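Local coordinates for ABC transporter, periplasmic substrate-binding protein (Thermotoga maritima, PDB 2HPG) that probably captures a solute in the periplasm and hands it to the membrane components of a tripartite ATP-independent (TRAP) transporter, at residues F144-P149 with Y218-G223; P149-E154 with A286-K291; L159-P164 with L176-V181; A205-G210 with Q274-K279. All blocks are in the same frame, centred on the assembly; numbering follows the deposited sequence.

Interaction 1: residues F144-P149 with Y218-G223; sequences FVTNKP and YMSETG
The ring of Tyr218 carries Pro149 over one face, with Thr146 O and Asn147 at its edge. Pro149 CD stands 3.9 Å from the Tyr218 ring centroid and 15° off the ring normal, a CH-pi contact. Tyr218 reaches it because CG is turned beside the backbone N (chi1 -64°), which lays the ring along the turn after Thr146. The Phe144 ring has Thr222 CG2 at its edge, in plane. Thr222 OG1 comes in obliquely, 3.2 Å from Phe144 CD2, and bonds to His224.

The strands that carry these rings pair antiparallel. Ser220 N donates to Phe144 O at 3.0 Å, and Tyr218 N to Thr146 O at 2.9 Å. Thr146 N and Phe144 N return bonds to Tyr218 O and Ser220 O. A water on the face of Phe144, Thr146 and Ser220 donates to Phe144 O (2.8 Å) and to Thr146 OG1 (2.7 Å). It also bonds Ser220 OG (2.6 Å), so it links the backbone of Phe144 to the hydroxyls of Thr146 and Ser220. Ser220 OG also hydrogen-bonds Ile150 N.

Strand 282-284 runs beside strand 218-234, and strand 199-202 beside strand 130-146. Val207 of helix 204-209 packs on Val145 and Met219 on the other face.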
loop_
_atom_site.group_PDB
_atom_site.type_symbol
_atom_site.label_atom_id
_atom_site.label_comp_id
_atom_site.label_asym_id
_atom_site.label_seq_id
_atom_site.Cartn_x
_atom_site.Cartn_y
_atom_site.Cartn_z
ATOM N N PHE A 144 -14.129 -3.006 -5.556
ATOM C CA PHE A 144 -14.390 -2.668 -6.956
ATOM C C PHE A 144 -15.341 -1.466 -7.077
ATOM O O PHE A 144 -16.310 -1.399 -6.331
ATOM C CB PHE A 144 -14.982 -3.858 -7.690
ATOM C CG PHE A 144 -13.977 -4.918 -8.019
ATOM C CD1 PHE A 144 -13.103 -4.746 -9.069
ATOM C CD2 PHE A 144 -13.882 -6.050 -7.260
ATOM C CE1 PHE A 144 -12.164 -5.717 -9.382
ATOM C CE2 PHE A 144 -12.959 -7.021 -7.559
ATOM C CZ PHE A 144 -12.091 -6.846 -8.623
ATOM N N VAL A 145 -15.065 -0.572 -8.033
ATOM C CA VAL A 145 -15.873 0.616 -8.270
ATOM C C VAL A 145 -16.290 0.507 -9.729
ATOM O O VAL A 145 -15.454 0.586 -10.623
ATOM C CB VAL A 145 -15.120 1.949 -8.055
ATOM C CG1 VAL A 145 -16.152 3.080 -7.727
ATOM C CG2 VAL A 145 -14.073 1.845 -6.939
ATOM N N THR A 146 -17.584 0.291 -9.956
ATOM C CA THR A 146 -18.101 -0.116 -11.264
ATOM C C THR A 146 -19.511 0.456 -11.518
ATOM O O THR A 146 -20.079 1.106 -10.659
ATOM C CB THR A 146 -18.220 -1.640 -11.313
ATOM O OG1 THR A 146 -19.137 -2.063 -10.290
ATOM C CG2 THR A 146 -16.835 -2.344 -11.088
ATOM N N ASN A 147 -20.045 0.222 -12.717
ATOM C CA ASN A 147 -21.454 0.534 -13.007
ATOM C C ASN A 147 -22.280 -0.762 -13.133
ATOM O O ASN A 147 -23.357 -0.763 -13.727
ATOM C CB ASN A 147 -21.590 1.424 -14.253
ATOM C CG ASN A 147 -21.375 2.890 -13.945
ATOM O OD1 ASN A 147 -21.908 3.418 -12.959
ATOM N ND2 ASN A 147 -20.572 3.556 -14.769
ATOM N N LYS A 148 -21.764 -1.833 -12.534
ATOM C CA LYS A 148 -22.388 -3.149 -12.509
ATOM C C LYS A 148 -22.045 -3.759 -11.159
ATOM O O LYS A 148 -20.879 -3.751 -10.776
ATOM C CB LYS A 148 -21.801 -3.995 -13.639
ATOM C CG LYS A 148 -22.227 -5.433 -13.657
ATOM C CD LYS A 148 -21.451 -6.208 -14.730
ATOM C CE LYS A 148 -21.772 -7.673 -14.676
ATOM N NZ LYS A 148 -20.967 -8.434 -15.683
ATOM N N PRO A 149 -23.043 -4.263 -10.402
ATOM C CA PRO A 149 -22.690 -4.886 -9.117
ATOM C C PRO A 149 -21.775 -6.098 -9.299
ATOM O O PRO A 149 -21.960 -6.842 -10.243
ATOM C CB PRO A 149 -24.026 -5.362 -8.554
ATOM C CG PRO A 149 -25.067 -4.897 -9.455
ATOM C CD PRO A 149 -24.488 -4.271 -10.656
ATOM N N TYR A 218 -21.530 1.819 -8.302
ATOM C CA TYR A 218 -21.404 0.732 -7.327
ATOM C C TYR A 218 -20.038 0.568 -6.666
ATOM O O TYR A 218 -19.001 0.547 -7.330
ATOM C CB TYR A 218 -21.749 -0.613 -7.973
ATOM C CG TYR A 218 -23.173 -0.718 -8.434
ATOM C CD1 TYR A 218 -24.174 -1.101 -7.555
ATOM C CD2 TYR A 218 -23.523 -0.424 -9.745
ATOM C CE1 TYR A 218 -25.491 -1.182 -7.957
ATOM C CE2 TYR A 218 -24.832 -0.510 -10.164
ATOM C CZ TYR A 218 -25.805 -0.888 -9.263
ATOM O OH TYR A 218 -27.096 -0.971 -9.654
HETATM N N MSE A 219 -20.067 0.451 -5.340
HETATM C CA MSE A 219 -18.923 -0.005 -4.574
HETATM C C MSE A 219 -19.231 -1.412 -4.096
HETATM O O MSE A 219 -20.137 -1.597 -3.287
HETATM C CB MSE A 219 -18.690 0.914 -3.380
HETATM C CG MSE A 219 -17.286 0.822 -2.847
HETATM SE SE MSE A 219 -16.151 2.163 -3.661
HETATM C CE MSE A 219 -14.619 1.974 -2.471
ATOM N N SER A 220 -18.517 -2.410 -4.623
ATOM C CA SER A 220 -18.734 -3.793 -4.225
ATOM C C SER A 220 -17.585 -4.242 -3.333
ATOM O O SER A 220 -16.415 -4.229 -3.753
ATOM C CB SER A 220 -18.830 -4.708 -5.443
ATOM O OG SER A 220 -19.664 -4.174 -6.453
ATOM N N GLU A 221 -17.921 -4.628 -2.100
ATOM C CA GLU A 221 -16.951 -4.785 -1.036
ATOM C C GLU A 221 -16.260 -6.144 -1.017
ATOM O O GLU A 221 -16.362 -6.915 -0.048
ATOM C CB GLU A 221 -17.589 -4.479 0.313
ATOM C CG GLU A 221 -17.938 -3.002 0.503
ATOM C CD GLU A 221 -18.320 -2.701 1.915
ATOM O OE1 GLU A 221 -18.695 -3.647 2.623
ATOM O OE2 GLU A 221 -18.280 -1.530 2.325
ATOM N N THR A 222 -15.514 -6.399 -2.087
ATOM C CA THR A 222 -14.722 -7.604 -2.219
ATOM C C THR A 222 -13.521 -7.572 -1.287
ATOM O O THR A 222 -13.012 -8.630 -0.934
ATOM C CB THR A 222 -14.213 -7.788 -3.628
ATOM O OG1 THR A 222 -13.686 -6.548 -4.098
ATOM C CG2 THR A 222 -15.333 -8.256 -4.563
ATOM N N GLY A 223 -13.061 -6.375 -0.911
ATOM C CA GLY A 223 -11.937 -6.216 0.022
ATOM C C GLY A 223 -10.713 -7.027 -0.421
ATOM O O GLY A 223 -9.998 -7.614 0.397
HETATM O O HOH W 1 -18.582 -2.190 -7.694
#

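Interaction 2: residues P149-E154 with A286-K291; sequences PIRKPE and ASEIDK
Ile289 packs against the backbone of Ile150 and Arg151, and this is the close part of the contact. Ile289 CG2 lies 3.5 Å from Arg151 O, and Ile289 CG1 lies 3.7 Å from Ile150 O. With CG1 beside the backbone N (chi1 -65°), the two branches of Ile289 each meet a different carbonyl. Arg151 O also receives the one hydrogen bond between the segments. Asp290 N donates to it at 2.9 Å, with an N-H...O angle of 168° and almost in line with the C=O. Ile284 and Phe294 also touch Ile289.

The exposed side is looser. Arg151 and Glu288 run side by side and end in nearly coplanar groups, 5° apart. Glu288 OE1 sits at the guanidinium edge, but 3.6 Å from Arg151 NE, a long salt bridge. Asp290 is the N-cap of helix 291-305, and its OD1 bonds weakly to Ala293 N there.

Asp155 OD2 accepts from Arg151 N and Lys152 N, which probably helps to hold the turn in shape. Ile150 O is buried without a polar partner. The attachment of the two loops therefore probably rests more on one straight backbone bond and apolar packing than on the long ion pair.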
loop_
_atom_site.group_PDB
_atom_site.type_symbol
_atom_site.label_atom_id
_atom_site.label_comp_id
_atom_site.label_asym_id
_atom_site.label_seq_id
_atom_site.Cartn_x
_atom_site.Cartn_y
_atom_site.Cartn_z
ATOM N N PRO A 149 -23.043 -4.263 -10.402
ATOM C CA PRO A 149 -22.690 -4.886 -9.117
ATOM C C PRO A 149 -21.775 -6.098 -9.299
ATOM O O PRO A 149 -21.960 -6.842 -10.243
ATOM C CB PRO A 149 -24.026 -5.362 -8.554
ATOM C CG PRO A 149 -25.067 -4.897 -9.455
ATOM C CD PRO A 149 -24.488 -4.271 -10.656
ATOM N N ILE A 150 -20.820 -6.282 -8.388
ATOM C CA ILE A 150 -19.879 -7.403 -8.449
ATOM C C ILE A 150 -20.097 -8.238 -7.184
ATOM O O ILE A 150 -19.799 -7.797 -6.076
ATOM C CB ILE A 150 -18.394 -6.908 -8.544
ATOM C CG1 ILE A 150 -18.180 -5.982 -9.752
ATOM C CG2 ILE A 150 -17.399 -8.098 -8.506
ATOM C CD1 ILE A 150 -18.597 -6.546 -11.121
ATOM N N ARG A 151 -20.672 -9.426 -7.357
ATOM C CA ARG A 151 -20.949 -10.344 -6.249
ATOM C C ARG A 151 -20.200 -11.668 -6.334
ATOM O O ARG A 151 -20.053 -12.352 -5.326
ATOM C CB ARG A 151 -22.438 -10.663 -6.196
ATOM C CG ARG A 151 -23.325 -9.445 -6.021
ATOM C CD ARG A 151 -24.755 -9.842 -5.772
ATOM N NE ARG A 151 -25.584 -8.671 -5.498
ATOM C CZ ARG A 151 -26.133 -7.891 -6.422
ATOM N NH1 ARG A 151 -25.966 -8.130 -7.711
ATOM N NH2 ARG A 151 -26.869 -6.858 -6.043
ATOM N N LYS A 152 -19.767 -12.023 -7.539
ATOM C CA LYS A 152 -19.007 -13.248 -7.820
ATOM C C LYS A 152 -18.008 -12.958 -8.959
ATOM O O LYS A 152 -18.194 -12.014 -9.715
ATOM C CB LYS A 152 -19.956 -14.365 -8.262
ATOM C CG LYS A 152 -20.760 -13.994 -9.499
ATOM C CD LYS A 152 -21.806 -15.030 -9.854
ATOM C CE LYS A 152 -22.811 -14.469 -10.848
ATOM N NZ LYS A 152 -23.102 -15.522 -11.863
ATOM N N PRO A 153 -16.935 -13.762 -9.076
ATOM C CA PRO A 153 -15.936 -13.555 -10.125
ATOM C C PRO A 153 -16.493 -13.368 -11.534
ATOM O O PRO A 153 -16.005 -12.537 -12.278
ATOM C CB PRO A 153 -15.084 -14.829 -10.035
ATOM C CG PRO A 153 -15.143 -15.199 -8.621
ATOM C CD PRO A 153 -16.550 -14.863 -8.173
ATOM N N GLU A 154 -17.523 -14.132 -11.893
ATOM C CA GLU A 154 -18.072 -14.099 -13.252
ATOM C C GLU A 154 -18.560 -12.708 -13.655
ATOM O O GLU A 154 -18.605 -12.385 -14.853
ATOM C CB GLU A 154 -19.217 -15.115 -13.370
ATOM C CG GLU A 154 -19.765 -15.308 -14.798
ATOM C CD GLU A 154 -20.811 -14.252 -15.215
ATOM O OE1 GLU A 154 -21.592 -13.758 -14.343
ATOM O OE2 GLU A 154 -20.831 -13.908 -16.430
ATOM N N ALA A 286 -20.123 -6.722 1.950
ATOM C CA ALA A 286 -19.275 -7.915 1.899
ATOM C C ALA A 286 -20.117 -9.181 2.050
ATOM O O ALA A 286 -19.968 -10.144 1.288
ATOM C CB ALA A 286 -18.176 -7.844 2.988
ATOM N N SER A 287 -21.048 -9.154 3.000
ATOM C CA SER A 287 -21.936 -10.289 3.266
ATOM C C SER A 287 -22.763 -10.745 2.072
ATOM O O SER A 287 -23.252 -11.872 2.064
ATOM C CB SER A 287 -22.866 -9.948 4.424
ATOM O OG SER A 287 -23.751 -8.905 4.059
ATOM N N GLU A 288 -22.926 -9.893 1.061
ATOM C CA GLU A 288 -23.607 -10.279 -0.166
ATOM C C GLU A 288 -22.669 -10.826 -1.239
ATOM O O GLU A 288 -23.103 -11.145 -2.353
ATOM C CB GLU A 288 -24.305 -9.074 -0.770
ATOM C CG GLU A 288 -25.502 -8.590 -0.003
ATOM C CD GLU A 288 -26.335 -7.607 -0.821
ATOM O OE1 GLU A 288 -26.282 -7.649 -2.080
ATOM O OE2 GLU A 288 -27.045 -6.786 -0.195
ATOM N N ILE A 289 -21.381 -10.891 -0.936
ATOM C CA ILE A 289 -20.393 -11.233 -1.947
ATOM C C ILE A 289 -19.799 -12.582 -1.618
ATOM O O ILE A 289 -19.541 -12.894 -0.459
ATOM C CB ILE A 289 -19.301 -10.139 -2.049
ATOM C CG1 ILE A 289 -19.945 -8.829 -2.551
ATOM C CG2 ILE A 289 -18.182 -10.584 -2.976
ATOM C CD1 ILE A 289 -19.075 -7.589 -2.445
ATOM N N ASP A 290 -19.596 -13.376 -2.663
ATOM C CA ASP A 290 -18.975 -14.679 -2.524
ATOM C C ASP A 290 -17.457 -14.506 -2.380
ATOM O O ASP A 290 -16.733 -14.723 -3.335
ATOM C CB ASP A 290 -19.299 -15.514 -3.761
ATOM C CG ASP A 290 -18.997 -16.974 -3.563
ATOM O OD1 ASP A 290 -18.441 -17.336 -2.497
ATOM O OD2 ASP A 290 -19.336 -17.763 -4.475
ATOM N N LYS A 291 -16.987 -14.098 -1.196
ATOM C CA LYS A 291 -15.565 -13.762 -1.008
ATOM C C LYS A 291 -14.671 -15.004 -1.109
ATOM O O LYS A 291 -13.574 -14.935 -1.647
ATOM C CB LYS A 291 -15.330 -13.014 0.310
ATOM C CG LYS A 291 -15.826 -11.548 0.270
ATOM C CD LYS A 291 -15.554 -10.792 1.583
ATOM C CE LYS A 291 -14.138 -10.243 1.658
ATOM N NZ LYS A 291 -13.874 -9.618 2.966
#

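Interaction 3: residues L159-P164 with L176-V181; sequences LRIRTP and LGAIPV
Strands 160-162 and 179-181 are the two parallel strands of a beta-alpha-beta unit, joined through helix 167-176, and Arg160, Ile161 and Arg162 pair with Ile179, Pro180 and Val181. The short strand axes come within 4.5 Å and diverge by 39°. Four backbone bonds alternate between the strands. Ile179 N donates to Leu159 O at 3.0 Å, and Ile161 N to Ile179 O at 2.9 Å. Val181 N then donates to Ile161 O at 3.1 Å, and Thr163 N to Val181 O at 3.0 Å. The Val181 N bond is the least straight of the four. Pro180 has no N-H, but on its strand the donors to segment 159-164 are Ile179 and Val181, so this ladder does not need one.

On one face Val181 CG2 lies alongside Arg160 CB at 3.9 Å. The Arg160 chain then bends away at chi2 (91°), and NE forms a salt bridge with Asp198. On the other face Ile161 CG1 meets Ala178 CB at 3.9 Å. Thr163 CG2 rests beside Pro180 CB there, while Thr163 OG1 bonds to Glu201.

Gly177, the first residue after the connecting helix, has positive phi in a Schellman motif, turning the chain into the second strand. Parallel strands linked by a helix are typical of the alpha/beta lobes of periplasmic binding proteins.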
loop_
_atom_site.group_PDB
_atom_site.type_symbol
_atom_site.label_atom_id
_atom_site.label_comp_id
_atom_site.label_asym_id
_atom_site.label_seq_id
_atom_site.Cartn_x
_atom_site.Cartn_y
_atom_site.Cartn_z
ATOM N N LEU A 159 -14.875 -7.025 -18.114
ATOM C CA LEU A 159 -14.821 -5.663 -17.586
ATOM C C LEU A 159 -13.385 -5.133 -17.546
ATOM O O LEU A 159 -12.518 -5.746 -16.933
ATOM C CB LEU A 159 -15.442 -5.568 -16.187
ATOM C CG LEU A 159 -16.968 -5.712 -16.035
ATOM C CD1 LEU A 159 -17.387 -5.206 -14.668
ATOM C CD2 LEU A 159 -17.745 -4.985 -17.107
ATOM N N ARG A 160 -13.158 -3.989 -18.190
ATOM C CA ARG A 160 -11.868 -3.316 -18.126
ATOM C C ARG A 160 -11.801 -2.552 -16.811
ATOM O O ARG A 160 -12.433 -1.526 -16.670
ATOM C CB ARG A 160 -11.681 -2.343 -19.292
ATOM C CG ARG A 160 -11.523 -2.985 -20.683
ATOM C CD ARG A 160 -12.812 -3.166 -21.426
ATOM N NE ARG A 160 -13.699 -2.000 -21.355
ATOM C CZ ARG A 160 -13.551 -0.873 -22.038
ATOM N NH1 ARG A 160 -12.563 -0.727 -22.914
ATOM N NH2 ARG A 160 -14.425 0.122 -21.858
ATOM N N ILE A 161 -11.024 -3.055 -15.863
ATOM C CA ILE A 161 -10.882 -2.416 -14.536
ATOM C C ILE A 161 -9.479 -1.859 -14.341
ATOM O O ILE A 161 -8.486 -2.593 -14.434
ATOM C CB ILE A 161 -11.140 -3.442 -13.408
ATOM C CG1 ILE A 161 -12.585 -3.967 -13.464
ATOM C CG2 ILE A 161 -10.851 -2.850 -12.062
ATOM C CD1 ILE A 161 -13.671 -2.877 -13.313
ATOM N N ARG A 162 -9.386 -0.574 -14.031
ATOM C CA ARG A 162 -8.087 0.050 -13.929
ATOM C C ARG A 162 -7.506 -0.329 -12.577
ATOM O O ARG A 162 -8.218 -0.385 -11.554
ATOM C CB ARG A 162 -8.138 1.565 -14.195
ATOM C CG ARG A 162 -7.921 2.465 -13.024
ATOM C CD ARG A 162 -6.498 2.864 -12.759
ATOM N NE ARG A 162 -6.316 2.930 -11.332
ATOM C CZ ARG A 162 -5.276 3.405 -10.653
ATOM N NH1 ARG A 162 -4.253 4.040 -11.189
ATOM N NH2 ARG A 162 -5.327 3.284 -9.337
ATOM N N THR A 163 -6.221 -0.667 -12.600
ATOM C CA THR A 163 -5.486 -1.036 -11.377
ATOM C C THR A 163 -4.031 -0.579 -11.607
ATOM O O THR A 163 -3.649 -0.367 -12.749
ATOM C CB THR A 163 -5.644 -2.549 -11.110
ATOM O OG1 THR A 163 -5.137 -2.879 -9.813
ATOM C CG2 THR A 163 -4.949 -3.360 -12.192
ATOM N N PRO A 164 -3.250 -0.332 -10.538
ATOM C CA PRO A 164 -1.871 0.146 -10.721
ATOM C C PRO A 164 -1.043 -0.755 -11.639
ATOM O O PRO A 164 -1.446 -1.878 -11.921
ATOM C CB PRO A 164 -1.332 0.161 -9.307
ATOM C CG PRO A 164 -2.522 0.392 -8.478
ATOM C CD PRO A 164 -3.603 -0.387 -9.109
ATOM N N LEU A 176 -8.891 -12.589 -10.626
ATOM C CA LEU A 176 -10.256 -12.432 -10.077
ATOM C C LEU A 176 -11.340 -12.465 -11.147
ATOM O O LEU A 176 -12.493 -12.785 -10.858
ATOM C CB LEU A 176 -10.372 -11.135 -9.280
ATOM C CG LEU A 176 -9.513 -11.071 -8.022
ATOM C CD1 LEU A 176 -9.821 -9.821 -7.190
ATOM C CD2 LEU A 176 -9.679 -12.325 -7.200
ATOM N N GLY A 177 -10.976 -12.125 -12.376
ATOM C CA GLY A 177 -11.854 -12.326 -13.538
ATOM C C GLY A 177 -11.955 -11.167 -14.500
ATOM O O GLY A 177 -12.638 -11.268 -15.521
ATOM N N ALA A 178 -11.260 -10.066 -14.198
ATOM C CA ALA A 178 -11.332 -8.853 -15.006
ATOM C C ALA A 178 -10.203 -8.739 -16.037
ATOM O O ALA A 178 -9.256 -9.507 -16.006
ATOM C CB ALA A 178 -11.299 -7.639 -14.098
ATOM N N ILE A 179 -10.341 -7.762 -16.935
ATOM C CA ILE A 179 -9.243 -7.289 -17.773
ATOM C C ILE A 179 -8.589 -6.104 -17.051
ATOM O O ILE A 179 -9.177 -5.016 -17.010
ATOM C CB ILE A 179 -9.746 -6.779 -19.135
ATOM C CG1 ILE A 179 -10.508 -7.864 -19.883
ATOM C CG2 ILE A 179 -8.586 -6.276 -20.019
ATOM C CD1 ILE A 179 -11.382 -7.281 -20.995
ATOM N N PRO A 180 -7.371 -6.295 -16.491
ATOM C CA PRO A 180 -6.696 -5.164 -15.870
ATOM C C PRO A 180 -6.200 -4.141 -16.895
ATOM O O PRO A 180 -5.771 -4.509 -17.981
ATOM C CB PRO A 180 -5.527 -5.816 -15.133
ATOM C CG PRO A 180 -5.221 -7.034 -15.970
ATOM C CD PRO A 180 -6.562 -7.528 -16.409
ATOM N N VAL A 181 -6.270 -2.861 -16.537
ATOM C CA VAL A 181 -5.842 -1.773 -17.406
ATOM C C VAL A 181 -5.104 -0.715 -16.592
ATOM O O VAL A 181 -5.583 -0.297 -15.548
ATOM C CB VAL A 181 -7.056 -1.118 -18.080
ATOM C CG1 VAL A 181 -6.617 0.014 -18.983
ATOM C CG2 VAL A 181 -7.843 -2.138 -18.867
#

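Interaction 4: residues A205-G210 with Q274-K279; sequences ANVYNG and QKCIEK
The segments of helix 205-209 and helix 274-278 approach to 9.8 Å between axes at an angle of 41°, and come nearest at Tyr208 and Cys276, with CA atoms 6.2 Å apart. Tyr208 carries most of the contact. Its CG stands opposite the backbone N (chi1 -173°), which sends the ring across to the other helix. Lys275 CB lies over one face of this ring, 3.9 Å from the centroid and 28° off the normal, in a CH-pi contact. The Lys275 chain runs extended past the same face, and its CD stands above the rim. The closest atoms are Tyr208 CE1 and Lys275 CB, at 3.5 Å. Lys279 comes from a different side. Its CG is near the ring plane at the edge, 3.9 Å from Tyr208 CE1, and a bend at chi2 carries its CE to the hydroxyl, 3.9 Å from Tyr208 OH.

Helix 243-278 is very long. A long helix running along both lobes is a known feature of TRAP-type binding proteins, and the contact sits at its C-terminal end.

Nearer the helix backbones the packing is apolar. Cys276 SG fits between the two helices, 4.0 Å from Tyr208 CB and 4.1 Å from Val207 CG1. Met281 touches both Val207 and Cys276. No hydrogen bond joins the two segments. About two turns earlier, Glu269 of the long helix accepts from Ala205 N, at the start of helix 204-209. Tyr272 of the same long helix touches Ala205 and Asn209.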
loop_
_atom_site.group_PDB
_atom_site.type_symbol
_atom_site.label_atom_id
_atom_site.label_comp_id
_atom_site.label_asym_id
_atom_site.label_seq_id
_atom_site.Cartn_x
_atom_site.Cartn_y
_atom_site.Cartn_z
ATOM N N ALA A 205 -11.990 6.624 0.339
ATOM C CA ALA A 205 -11.328 7.947 0.296
ATOM C C ALA A 205 -10.935 8.320 -1.131
ATOM O O ALA A 205 -11.175 9.437 -1.575
ATOM C CB ALA A 205 -10.092 7.952 1.202
ATOM N N ASN A 206 -10.322 7.377 -1.847
ATOM C CA ASN A 206 -9.929 7.605 -3.246
ATOM C C ASN A 206 -11.160 7.930 -4.078
ATOM O O ASN A 206 -11.163 8.870 -4.883
ATOM C CB ASN A 206 -9.316 6.341 -3.875
ATOM C CG ASN A 206 -7.957 5.952 -3.305
ATOM O OD1 ASN A 206 -7.214 6.772 -2.758
ATOM N ND2 ASN A 206 -7.629 4.673 -3.434
ATOM N N VAL A 207 -12.205 7.123 -3.916
ATOM C CA VAL A 207 -13.430 7.304 -4.701
ATOM C C VAL A 207 -14.063 8.648 -4.367
ATOM O O VAL A 207 -14.458 9.395 -5.262
ATOM C CB VAL A 207 -14.455 6.183 -4.453
ATOM C CG1 VAL A 207 -15.809 6.519 -5.129
ATOM C CG2 VAL A 207 -13.899 4.830 -4.952
ATOM N N TYR A 208 -14.152 8.976 -3.085
ATOM C CA TYR A 208 -14.796 10.234 -2.704
ATOM C C TYR A 208 -13.996 11.484 -3.138
ATOM O O TYR A 208 -14.546 12.453 -3.716
ATOM C CB TYR A 208 -15.050 10.298 -1.198
ATOM C CG TYR A 208 -15.869 11.542 -0.822
ATOM C CD1 TYR A 208 -17.233 11.562 -1.002
ATOM C CD2 TYR A 208 -15.252 12.682 -0.303
ATOM C CE1 TYR A 208 -17.991 12.699 -0.682
ATOM C CE2 TYR A 208 -15.989 13.824 0.022
ATOM C CZ TYR A 208 -17.367 13.815 -0.172
ATOM O OH TYR A 208 -18.155 14.928 0.148
ATOM N N ASN A 209 -12.718 11.501 -2.799
ATOM C CA ASN A 209 -11.863 12.651 -3.104
ATOM C C ASN A 209 -11.676 12.840 -4.615
ATOM O O ASN A 209 -11.466 13.943 -5.071
ATOM C CB ASN A 209 -10.514 12.517 -2.405
ATOM C CG ASN A 209 -10.622 12.680 -0.895
ATOM O OD1 ASN A 209 -11.440 13.459 -0.400
ATOM N ND2 ASN A 209 -9.784 11.970 -0.160
ATOM N N GLY A 210 -11.738 11.765 -5.383
ATOM C CA GLY A 210 -11.700 11.887 -6.842
ATOM C C GLY A 210 -13.027 12.234 -7.512
ATOM O O GLY A 210 -13.083 12.343 -8.767
ATOM N N GLN A 274 -19.864 6.567 4.281
ATOM C CA GLN A 274 -21.087 7.340 4.528
ATOM C C GLN A 274 -21.222 8.502 3.569
ATOM O O GLN A 274 -22.342 8.795 3.098
ATOM C CB GLN A 274 -21.133 7.900 5.968
ATOM C CG GLN A 274 -21.159 6.894 7.091
ATOM C CD GLN A 274 -22.216 5.825 6.959
ATOM O OE1 GLN A 274 -22.158 4.992 6.061
ATOM N NE2 GLN A 274 -23.171 5.810 7.889
ATOM N N LYS A 275 -20.117 9.195 3.294
ATOM C CA LYS A 275 -20.158 10.306 2.326
ATOM C C LYS A 275 -20.483 9.817 0.932
ATOM O O LYS A 275 -21.183 10.485 0.195
ATOM C CB LYS A 275 -18.833 11.068 2.304
ATOM C CG LYS A 275 -18.619 11.927 3.525
ATOM C CD LYS A 275 -17.227 12.415 3.635
ATOM C CE LYS A 275 -17.169 13.676 4.502
ATOM N NZ LYS A 275 -15.808 13.902 5.079
ATOM N N CYS A 276 -19.980 8.648 0.556
ATOM C CA CYS A 276 -20.251 8.090 -0.775
ATOM C C CYS A 276 -21.719 7.687 -0.926
ATOM O O CYS A 276 -22.344 7.910 -1.966
ATOM C CB CYS A 276 -19.357 6.873 -1.057
ATOM S SG CYS A 276 -17.609 7.260 -1.491
ATOM N N ILE A 277 -22.252 7.053 0.112
ATOM C CA ILE A 277 -23.681 6.748 0.198
ATOM C C ILE A 277 -24.483 8.030 0.048
ATOM O O ILE A 277 -25.402 8.101 -0.753
ATOM C CB ILE A 277 -24.030 6.028 1.522
ATOM C CG1 ILE A 277 -23.460 4.609 1.514
ATOM C CG2 ILE A 277 -25.547 5.920 1.717
ATOM C CD1 ILE A 277 -23.690 3.839 2.814
ATOM N N GLU A 278 -24.088 9.064 0.771
ATOM C CA GLU A 278 -24.750 10.365 0.659
ATOM C C GLU A 278 -24.619 11.049 -0.714
ATOM O O GLU A 278 -25.366 11.980 -1.013
ATOM C CB GLU A 278 -24.247 11.270 1.772
ATOM C CG GLU A 278 -24.670 10.736 3.135
ATOM C CD GLU A 278 -23.767 11.131 4.282
ATOM O OE1 GLU A 278 -22.772 11.868 4.099
ATOM O OE2 GLU A 278 -24.058 10.672 5.405
ATOM N N LYS A 279 -23.676 10.597 -1.540
ATOM C CA LYS A 279 -23.531 11.091 -2.910
ATOM C C LYS A 279 -24.211 10.176 -3.902
ATOM O O LYS A 279 -24.132 10.394 -5.100
ATOM C CB LYS A 279 -22.049 11.274 -3.273
ATOM C CG LYS A 279 -21.377 12.374 -2.503
ATOM C CD LYS A 279 -21.893 13.746 -2.957
ATOM C CE LYS A 279 -21.260 14.864 -2.161
ATOM N NZ LYS A 279 -21.580 16.212 -2.730
#

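Overall arrangement
The chain first passes 144-149 and 149-154, the opening segments of interactions 1 and 2, which share Pro149. Interaction 3 closes next, a short beta-alpha-beta loop lying within the spans of both 1 and 2. Helix 204-209 then opens interaction 4. Segment 218-223 closes interaction 1, so interactions 1 and 4 cross. Segment 274-279 closes interaction 4, and 286-291 closes interaction 2 last. Interactions 1 and 2 also cross, while 4 falls within 2 and follows 3 in series. Interactions 1 and 3 lie in the same sheet; interaction 1 also meets the loops of interaction 2 and, through Val207, the helix pair of interaction 4.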